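PDB 3K6J: protein F01G10.3, confirmed by transcript evidence, which probably oxidises (3S)-3-hydroxyacyl-CoA with NAD+ through a Rossmann-fold dehydrogenase part, which also carries a bound zinc ion. Local coordinates for residues 134-139 / 143-148. Residues are numbered along the deposited sequence; the frame is centred on the assembly and turned at random.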
loop_
_atom_site.group_PDB
_atom_site.type_symbol
_atom_site.label_atom_id
_atom_site.label_comp_id
_atom_site.label_asym_id
_atom_site.label_seq_id
_atom_site.Cartn_x
_atom_site.Cartn_y
_atom_site.Cartn_z
ATOM N N ILE A 134 -12.195 -4.404 -17.534
ATOM C CA ILE A 134 -13.208 -4.578 -16.512
ATOM C C ILE A 134 -12.542 -5.188 -15.320
ATOM O O ILE A 134 -11.875 -6.203 -15.453
ATOM C CB ILE A 134 -14.378 -5.474 -17.010
ATOM C CG1 ILE A 134 -14.941 -4.932 -18.325
ATOM C CG2 ILE A 134 -15.468 -5.592 -15.932
ATOM C CD1 ILE A 134 -16.221 -5.631 -18.817
ATOM N N VAL A 135 -12.680 -4.542 -14.161
ATOM C CA VAL A 135 -12.123 -5.045 -12.916
ATOM C C VAL A 135 -13.270 -5.372 -11.955
ATOM O O VAL A 135 -14.107 -4.522 -11.643
ATOM C CB VAL A 135 -11.155 -4.040 -12.209
ATOM C CG1 VAL A 135 -10.281 -4.766 -11.188
ATOM C CG2 VAL A 135 -10.292 -3.260 -13.205
ATOM N N GLU A 136 -13.292 -6.621 -11.507
ATOM C CA GLU A 136 -14.241 -7.118 -10.525
ATOM C C GLU A 136 -13.701 -6.841 -9.105
ATOM O O GLU A 136 -12.562 -7.152 -8.775
ATOM C CB GLU A 136 -14.425 -8.623 -10.794
ATOM C CG GLU A 136 -15.065 -9.448 -9.737
ATOM C CD GLU A 136 -14.167 -9.756 -8.599
ATOM O OE1 GLU A 136 -12.980 -10.122 -8.784
ATOM O OE2 GLU A 136 -14.655 -9.607 -7.487
ATOM N N SER A 137 -14.544 -6.258 -8.274
ATOM C CA SER A 137 -14.249 -6.033 -6.877
ATOM C C SER A 137 -15.459 -6.441 -6.011
ATOM O O SER A 137 -15.868 -5.695 -5.097
ATOM C CB SER A 137 -13.996 -4.539 -6.667
ATOM O OG SER A 137 -13.394 -4.348 -5.402
ATOM N N VAL A 138 -16.054 -7.590 -6.324
ATOM C CA VAL A 138 -17.182 -8.127 -5.538
ATOM C C VAL A 138 -16.723 -8.933 -4.318
ATOM O O VAL A 138 -15.495 -9.105 -4.086
ATOM C CB VAL A 138 -18.197 -8.933 -6.394
ATOM C CG1 VAL A 138 -18.737 -8.076 -7.494
ATOM C CG2 VAL A 138 -17.566 -10.237 -6.970
ATOM N N ILE A 139 -17.699 -9.421 -3.539
ATOM C CA ILE A 139 -17.417 -10.275 -2.369
ATOM C C ILE A 139 -16.639 -11.523 -2.768
ATOM O O ILE A 139 -16.721 -11.984 -3.917
ATOM C CB ILE A 139 -18.700 -10.739 -1.617
ATOM C CG1 ILE A 139 -19.719 -11.389 -2.595
ATOM C CG2 ILE A 139 -19.284 -9.573 -0.799
ATOM C CD1 ILE A 139 -20.739 -12.378 -1.921
ATOM N N LYS A 143 -17.800 -18.980 -6.639
ATOM C CA LYS A 143 -18.847 -19.280 -7.644
ATOM C C LYS A 143 -19.400 -18.036 -8.312
ATOM O O LYS A 143 -19.660 -18.024 -9.527
ATOM C CB LYS A 143 -19.980 -20.136 -7.048
ATOM C CG LYS A 143 -19.549 -21.568 -6.794
ATOM C CD LYS A 143 -20.680 -22.468 -6.297
ATOM C CE LYS A 143 -20.154 -23.910 -6.149
ATOM N NZ LYS A 143 -20.988 -24.752 -5.237
ATOM N N LEU A 144 -19.594 -16.986 -7.517
ATOM C CA LEU A 144 -20.049 -15.688 -8.053
ATOM C C LEU A 144 -19.029 -15.141 -9.067
ATOM O O LEU A 144 -19.402 -14.811 -10.195
ATOM C CB LEU A 144 -20.301 -14.672 -6.910
ATOM C CG LEU A 144 -20.585 -13.207 -7.256
ATOM C CD1 LEU A 144 -21.836 -13.067 -8.138
ATOM C CD2 LEU A 144 -20.733 -12.395 -5.994
ATOM N N LYS A 145 -17.750 -15.066 -8.670
ATOM C CA LYS A 145 -16.719 -14.506 -9.573
ATOM C C LYS A 145 -16.628 -15.314 -10.871
ATOM O O LYS A 145 -16.707 -14.750 -11.968
ATOM C CB LYS A 145 -15.347 -14.377 -8.884
ATOM C CG LYS A 145 -15.327 -13.484 -7.650
ATOM C CD LYS A 145 -13.902 -13.245 -7.159
ATOM C CE LYS A 145 -13.834 -12.693 -5.758
ATOM N NZ LYS A 145 -14.365 -11.316 -5.653
ATOM N N LYS A 146 -16.523 -16.637 -10.733
ATOM C CA LYS A 146 -16.490 -17.552 -11.884
ATOM C C LYS A 146 -17.612 -17.241 -12.836
ATOM O O LYS A 146 -17.371 -16.910 -14.002
ATOM C CB LYS A 146 -16.591 -19.010 -11.420
ATOM C CG LYS A 146 -15.270 -19.724 -11.214
ATOM C CD LYS A 146 -15.509 -21.147 -10.608
ATOM C CE LYS A 146 -14.225 -21.993 -10.519
ATOM N NZ LYS A 146 -14.282 -23.133 -9.519
ATOM N N GLU A 147 -18.848 -17.277 -12.328
ATOM C CA GLU A 147 -20.027 -16.990 -13.167
ATOM C C GLU A 147 -20.032 -15.566 -13.733
ATOM O O GLU A 147 -20.480 -15.332 -14.864
ATOM C CB GLU A 147 -21.344 -17.302 -12.411
ATOM C CG GLU A 147 -22.544 -17.608 -13.318
ATOM C CD GLU A 147 -23.882 -17.507 -12.590
ATOM O OE1 GLU A 147 -24.220 -18.419 -11.797
ATOM O OE2 GLU A 147 -24.600 -16.510 -12.804
ATOM N N LEU A 148 -19.546 -14.605 -12.958
ATOM C CA LEU A 148 -19.502 -13.228 -13.443
ATOM C C LEU A 148 -18.570 -13.062 -14.671
ATOM O O LEU A 148 -18.955 -12.489 -15.684
ATOM C CB LEU A 148 -19.119 -12.278 -12.297
ATOM C CG LEU A 148 -18.748 -10.835 -12.638
ATOM C CD1 LEU A 148 -19.990 -10.041 -12.988
ATOM C CD2 LEU A 148 -18.037 -10.225 -11.447
#
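The carboxylate of E136 has K145 over one face and the amide of V138 on the other. K145 NZ comes down on OE2 of E136 at 2.5 Å, a salt bridge that meets the oxygen 38° out of the carboxylate plane. From the opposite face V138 N donates to the same OE2 on its anti side, at 2.7 Å, a bond made within the turn that follows strand 133-136. The other oxygen, OE1, is bonded to the hydroxyl of T164, so both ends of the group are fixed and its rotation is restrained.

K145 crosses E136 at about a right angle, its chain extended as far as CE and then bent (chi4 -68°), which brings NZ in over the turn. There it also donates to the carbonyl oxygen of I139, at 3.0 Å and from well above the carbonyl plane, and more weakly to that of V138. With an alanine here the NZ contacts go, which is likely to leave the buried E136 carboxylate without its countercharge and the I139 and V138 carbonyls without their shared donor.

Apolar groups complete the contact. CD2 of L148 packs against E136 CG at 3.5 Å, L144 CD2 meets V138 CG2 tip to tip, and the same L144 methyl lies 3.7 Å from I139 CG1.

The contact joins strand 133-136 to helix 142-153 in a beta-alpha-beta unit of the Rossmann-type NAD-binding domain, and the side chain of V138 touches what is probably the GxGxxG loop of that fold. With two donors on OE2 and a lysine close by, the glutamate is probably held as a carboxylate; the salt bridge ties the end of the strand, and the bonds to the I139 and V138 carbonyls the turn after it, to the first turn of the helix.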